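Local coordinates for oxysterol-binding protein homolog 1 (Saccharomyces cerevisiae, PDB 5H28) that carries sterols and other lipids between membranes, its ankyrin repeats targeting it to the nucleus-vacuole junction by binding Nvj1, at residues L10-Q22 with V51-W64. Numbering follows the deposited sequence.
Sequences LDALRQGSFPNLQ and VAPMAVIKEIVHHW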
loop_
_atom_site.group_PDB
_atom_site.type_symbol
_atom_site.label_atom_id
_atom_site.label_comp_id
_atom_site.label_asym_id
_atom_site.label_seq_id
_atom_site.Cartn_x
_atom_site.Cartn_y
_atom_site.Cartn_z
ATOM N N LEU A 10 -19.139 22.794 1.006
ATOM C CA LEU A 10 -20.203 21.934 0.507
ATOM C C LEU A 10 -21.064 22.662 -0.522
ATOM O O LEU A 10 -21.503 22.064 -1.503
ATOM C CB LEU A 10 -21.073 21.439 1.666
ATOM C CG LEU A 10 -20.467 20.297 2.483
ATOM C CD1 LEU A 10 -21.238 20.123 3.785
ATOM C CD2 LEU A 10 -20.491 19.017 1.665
ATOM N N ASP A 11 -21.288 23.956 -0.310
ATOM C CA ASP A 11 -22.106 24.742 -1.227
ATOM C C ASP A 11 -21.448 24.808 -2.599
ATOM O O ASP A 11 -22.108 24.632 -3.627
ATOM C CB ASP A 11 -22.310 26.155 -0.667
ATOM C CG ASP A 11 -23.384 26.931 -1.411
ATOM O OD1 ASP A 11 -24.518 26.422 -1.539
ATOM O OD2 ASP A 11 -23.100 28.057 -1.862
ATOM N N ALA A 12 -20.143 25.052 -2.613
ATOM C CA ALA A 12 -19.400 25.129 -3.865
ATOM C C ALA A 12 -19.349 23.762 -4.552
ATOM O O ALA A 12 -19.484 23.663 -5.774
ATOM C CB ALA A 12 -17.985 25.641 -3.602
ATOM N N LEU A 13 -19.158 22.707 -3.768
ATOM C CA LEU A 13 -19.090 21.368 -4.336
ATOM C C LEU A 13 -20.413 20.950 -4.964
ATOM O O LEU A 13 -20.426 20.342 -6.038
ATOM C CB LEU A 13 -18.659 20.361 -3.264
ATOM C CG LEU A 13 -17.207 20.499 -2.779
ATOM C CD1 LEU A 13 -16.982 19.622 -1.562
ATOM C CD2 LEU A 13 -16.240 20.113 -3.891
ATOM N N ARG A 14 -21.525 21.280 -4.311
ATOM C CA ARG A 14 -22.833 20.919 -4.847
ATOM C C ARG A 14 -23.099 21.622 -6.168
ATOM O O ARG A 14 -23.740 21.059 -7.059
ATOM C CB ARG A 14 -23.954 21.262 -3.861
ATOM C CG ARG A 14 -23.931 20.464 -2.572
ATOM C CD ARG A 14 -25.271 20.540 -1.859
ATOM N NE ARG A 14 -25.204 19.994 -0.508
ATOM C CZ ARG A 14 -24.759 20.669 0.548
ATOM N NH1 ARG A 14 -24.726 20.090 1.741
ATOM N NH2 ARG A 14 -24.365 21.929 0.413
ATOM N N GLN A 15 -22.609 22.852 -6.297
ATOM C CA GLN A 15 -22.805 23.607 -7.527
ATOM C C GLN A 15 -22.108 22.943 -8.709
ATOM O O GLN A 15 -22.465 23.175 -9.861
ATOM C CB GLN A 15 -22.331 25.049 -7.350
ATOM C CG GLN A 15 -23.417 25.955 -6.792
ATOM C CD GLN A 15 -22.950 27.380 -6.595
ATOM O OE1 GLN A 15 -22.292 27.956 -7.461
ATOM N NE2 GLN A 15 -23.302 27.964 -5.455
ATOM N N GLY A 16 -21.102 22.126 -8.411
ATOM C CA GLY A 16 -20.403 21.380 -9.445
ATOM C C GLY A 16 -19.416 22.016 -10.410
ATOM O O GLY A 16 -19.092 21.402 -11.426
ATOM N N SER A 17 -18.933 23.219 -10.127
ATOM C CA SER A 17 -17.966 23.862 -11.015
ATOM C C SER A 17 -16.565 23.834 -10.415
ATOM O O SER A 17 -16.328 24.431 -9.365
ATOM C CB SER A 17 -18.368 25.314 -11.281
ATOM O OG SER A 17 -17.316 26.021 -11.919
ATOM N N PHE A 18 -15.627 23.150 -11.068
ATOM C CA PHE A 18 -14.276 23.121 -10.525
ATOM C C PHE A 18 -13.626 24.502 -10.587
ATOM O O PHE A 18 -12.991 24.929 -9.629
ATOM C CB PHE A 18 -13.384 22.109 -11.250
ATOM C CG PHE A 18 -12.006 22.011 -10.660
ATOM C CD1 PHE A 18 -11.819 21.488 -9.383
ATOM C CD2 PHE A 18 -10.901 22.495 -11.352
ATOM C CE1 PHE A 18 -10.550 21.454 -8.803
ATOM C CE2 PHE A 18 -9.634 22.465 -10.781
ATOM C CZ PHE A 18 -9.457 21.944 -9.507
ATOM N N PRO A 19 -13.764 25.218 -11.717
ATOM C CA PRO A 19 -13.148 26.547 -11.780
ATOM C C PRO A 19 -13.600 27.435 -10.616
ATOM O O PRO A 19 -12.799 28.165 -10.028
ATOM C CB PRO A 19 -13.613 27.073 -13.134
ATOM C CG PRO A 19 -13.649 25.835 -13.960
ATOM C CD PRO A 19 -14.312 24.834 -13.030
ATOM N N ASN A 20 -14.885 27.359 -10.285
ATOM C CA ASN A 20 -15.442 28.144 -9.184
ATOM C C ASN A 20 -14.862 27.695 -7.842
ATOM O O ASN A 20 -14.556 28.518 -6.978
ATOM C CB ASN A 20 -16.966 28.008 -9.170
ATOM C CG ASN A 20 -17.609 28.721 -7.998
ATOM O OD1 ASN A 20 -17.543 29.946 -7.883
ATOM N ND2 ASN A 20 -18.241 27.952 -7.119
ATOM N N LEU A 21 -14.717 26.383 -7.672
ATOM C CA LEU A 21 -14.159 25.825 -6.444
ATOM C C LEU A 21 -12.716 26.295 -6.268
ATOM O O LEU A 21 -12.314 26.716 -5.185
ATOM C CB LEU A 21 -14.193 24.293 -6.500
ATOM C CG LEU A 21 -13.465 23.565 -5.366
ATOM C CD1 LEU A 21 -14.189 23.801 -4.051
ATOM C CD2 LEU A 21 -13.389 22.075 -5.670
ATOM N N GLN A 22 -11.947 26.218 -7.349
ATOM C CA GLN A 22 -10.547 26.617 -7.346
ATOM C C GLN A 22 -10.395 28.068 -6.900
ATOM O O GLN A 22 -9.526 28.391 -6.085
ATOM C CB GLN A 22 -9.973 26.422 -8.749
ATOM C CG GLN A 22 -8.477 26.618 -8.870
ATOM C CD GLN A 22 -7.950 26.100 -10.195
ATOM O OE1 GLN A 22 -8.451 26.464 -11.258
ATOM N NE2 GLN A 22 -6.937 25.245 -10.138
ATOM N N VAL A 51 -21.182 14.814 -2.546
ATOM C CA VAL A 51 -22.075 15.719 -3.266
ATOM C C VAL A 51 -21.711 16.202 -4.666
ATOM O O VAL A 51 -22.590 16.651 -5.406
ATOM C CB VAL A 51 -22.335 17.001 -2.422
ATOM C CG1 VAL A 51 -22.669 16.629 -0.989
ATOM C CG2 VAL A 51 -21.116 17.923 -2.467
ATOM N N ALA A 52 -20.442 16.103 -5.045
ATOM C CA ALA A 52 -19.997 16.629 -6.333
ATOM C C ALA A 52 -20.013 15.707 -7.547
ATOM O O ALA A 52 -20.001 14.485 -7.418
ATOM C CB ALA A 52 -18.594 17.221 -6.169
ATOM N N PRO A 53 -20.051 16.300 -8.754
ATOM C CA PRO A 53 -20.057 15.548 -10.010
ATOM C C PRO A 53 -18.685 14.910 -10.213
ATOM O O PRO A 53 -17.684 15.380 -9.668
ATOM C CB PRO A 53 -20.332 16.622 -11.063
ATOM C CG PRO A 53 -21.084 17.667 -10.308
ATOM C CD PRO A 53 -20.331 17.724 -9.002
ATOM N N MET A 54 -18.647 13.841 -10.995
ATOM C CA MET A 54 -17.404 13.139 -11.284
ATOM C C MET A 54 -16.307 14.080 -11.783
ATOM O O MET A 54 -15.144 13.952 -11.394
ATOM C CB MET A 54 -17.667 12.049 -12.329
ATOM C CG MET A 54 -16.412 11.441 -12.944
ATOM S SD MET A 54 -15.409 10.526 -11.771
ATOM C CE MET A 54 -15.763 8.838 -12.278
ATOM N N ALA A 55 -16.675 15.018 -12.652
ATOM C CA ALA A 55 -15.708 15.961 -13.203
ATOM C C ALA A 55 -14.954 16.706 -12.106
ATOM O O ALA A 55 -13.739 16.889 -12.191
ATOM C CB ALA A 55 -16.412 16.955 -14.124
ATOM N N VAL A 56 -15.680 17.129 -11.076
ATOM C CA VAL A 56 -15.078 17.856 -9.964
ATOM C C VAL A 56 -14.175 16.949 -9.134
ATOM O O VAL A 56 -13.071 17.338 -8.755
ATOM C CB VAL A 56 -16.168 18.479 -9.067
ATOM C CG1 VAL A 56 -15.548 19.065 -7.804
ATOM C CG2 VAL A 56 -16.896 19.565 -9.846
ATOM N N ILE A 57 -14.644 15.742 -8.845
ATOM C CA ILE A 57 -13.840 14.802 -8.080
ATOM C C ILE A 57 -12.528 14.525 -8.812
ATOM O O ILE A 57 -11.452 14.499 -8.204
ATOM C CB ILE A 57 -14.624 13.497 -7.845
ATOM C CG1 ILE A 57 -15.788 13.795 -6.896
ATOM C CG2 ILE A 57 -13.707 12.407 -7.287
ATOM C CD1 ILE A 57 -16.837 12.727 -6.857
ATOM N N LYS A 58 -12.609 14.334 -10.124
ATOM C CA LYS A 58 -11.405 14.070 -10.893
ATOM C C LYS A 58 -10.425 15.238 -10.843
ATOM O O LYS A 58 -9.222 15.035 -10.678
ATOM C CB LYS A 58 -11.742 13.770 -12.349
ATOM C CG LYS A 58 -10.505 13.522 -13.165
ATOM C CD LYS A 58 -10.775 13.422 -14.638
ATOM C CE LYS A 58 -9.470 13.465 -15.405
ATOM N NZ LYS A 58 -9.665 13.553 -16.853
ATOM N N GLU A 59 -10.932 16.456 -11.001
ATOM C CA GLU A 59 -10.068 17.631 -10.969
ATOM C C GLU A 59 -9.388 17.784 -9.613
ATOM O O GLU A 59 -8.217 18.142 -9.540
ATOM C CB GLU A 59 -10.860 18.902 -11.285
ATOM C CG GLU A 59 -11.429 18.977 -12.697
ATOM C CD GLU A 59 -10.370 18.888 -13.778
ATOM O OE1 GLU A 59 -9.273 19.453 -13.601
ATOM O OE2 GLU A 59 -10.649 18.263 -14.821
ATOM N N ILE A 60 -10.123 17.520 -8.536
ATOM C CA ILE A 60 -9.554 17.628 -7.199
ATOM C C ILE A 60 -8.378 16.664 -7.051
ATOM O O ILE A 60 -7.304 17.040 -6.586
ATOM C CB ILE A 60 -10.614 17.298 -6.122
ATOM C CG1 ILE A 60 -11.631 18.438 -6.028
ATOM C CG2 ILE A 60 -9.943 17.072 -4.772
ATOM C CD1 ILE A 60 -12.808 18.124 -5.121
ATOM N N VAL A 61 -8.582 15.420 -7.469
ATOM C CA VAL A 61 -7.540 14.412 -7.364
ATOM C C VAL A 61 -6.333 14.688 -8.258
ATOM O O VAL A 61 -5.190 14.597 -7.808
ATOM C CB VAL A 61 -8.106 13.004 -7.675
ATOM C CG1 VAL A 61 -6.976 11.994 -7.782
ATOM C CG2 VAL A 61 -9.075 12.586 -6.572
ATOM N N HIS A 62 -6.575 15.039 -9.515
ATOM C CA HIS A 62 -5.469 15.300 -10.425
ATOM C C HIS A 62 -4.700 16.575 -10.109
ATOM O O HIS A 62 -3.513 16.679 -10.421
ATOM C CB HIS A 62 -5.969 15.328 -11.869
ATOM C CG HIS A 62 -6.341 13.977 -12.398
ATOM N ND1 HIS A 62 -5.470 12.908 -12.387
ATOM C CD2 HIS A 62 -7.484 13.522 -12.955
ATOM C CE1 HIS A 62 -6.065 11.852 -12.912
ATOM N NE2 HIS A 62 -7.289 12.198 -13.265
ATOM N N HIS A 63 -5.363 17.535 -9.476
ATOM C CA HIS A 63 -4.716 18.797 -9.124
ATOM C C HIS A 63 -3.944 18.787 -7.813
ATOM O O HIS A 63 -2.825 19.296 -7.743
ATOM C CB HIS A 63 -5.741 19.933 -9.006
ATOM C CG HIS A 63 -6.083 20.594 -10.304
ATOM N ND1 HIS A 63 -6.917 20.020 -11.239
ATOM C CD2 HIS A 63 -5.706 21.788 -10.819
ATOM C CE1 HIS A 63 -7.039 20.830 -12.274
ATOM N NE2 HIS A 63 -6.315 21.911 -12.045
ATOM N N TRP A 64 -4.532 18.191 -6.782
ATOM C CA TRP A 64 -3.929 18.251 -5.456
ATOM C C TRP A 64 -3.452 17.012 -4.706
ATOM O O TRP A 64 -3.171 17.096 -3.509
ATOM C CB TRP A 64 -4.888 19.049 -4.569
ATOM C CG TRP A 64 -5.226 20.373 -5.190
ATOM C CD1 TRP A 64 -4.341 21.271 -5.715
ATOM C CD2 TRP A 64 -6.529 20.950 -5.361
ATOM N NE1 TRP A 64 -5.005 22.369 -6.198
ATOM C CE2 TRP A 64 -6.349 22.202 -5.997
ATOM C CE3 TRP A 64 -7.829 20.536 -5.040
ATOM C CZ2 TRP A 64 -7.420 23.044 -6.316
ATOM C CZ3 TRP A 64 -8.897 21.378 -5.358
ATOM C CH2 TRP A 64 -8.682 22.617 -5.990
HETATM O O HOH W 1 -6.573 24.579 -13.502
#
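Val51 ends helix 44-51 and turns both methyls to helix 2-15. Its CG2 lies 3.6 Å from Leu13 CB and also touches CG of Arg14, while CG1 meets Leu10 CD2. The methyl of Ala52 rests against the carbonyl oxygen of Leu13. The Pro53 ring then packs on the bare backbone of Gly16, with CD 3.7 Å from Gly16 CA. Gly16 has positive phi, and with no side chain it lets the proline come this close. Val56 divides its methyls. CG1 faces the ends of Leu13 and Leu21, and CG2 sits 3.3 Å from Gly16 O.

Val56 also begins, with Glu59, Ile60 and His63, the hole that takes Phe18 as a knob. Phe18 CG stands anti to the backbone N (chi1 -177°), which carries the ring across to helix 54-64. Glu59 CB lies over one face in a CH-pi contact, 3.3 Å from the Phe18 ring centroid. Ile60 CD1 touches both Leu13 CD2 and Leu21 CD2. His63 lays a ring face over Phe18 CE2, the planes inclined at 47°. Its ND1 donates a bent bond to Glu59 O, which helps hold the imidazole's rotation, and its NE2 shares a water with Gln22 NE2, whose bond to it is weak. An alanine here would probably leave Phe18 CE2 and CZ without the ring packed against them and that water without its imidazole partner. Trp64 completes an aromatic cluster, with CH2 3.6 Å from Phe18 CE1.

Segment 18-22 crosses helix 54-64 at -46°. The N-terminal helical pair packs on the predicted first ankyrin repeat, layered much like helix pairs in an ankyrin stack.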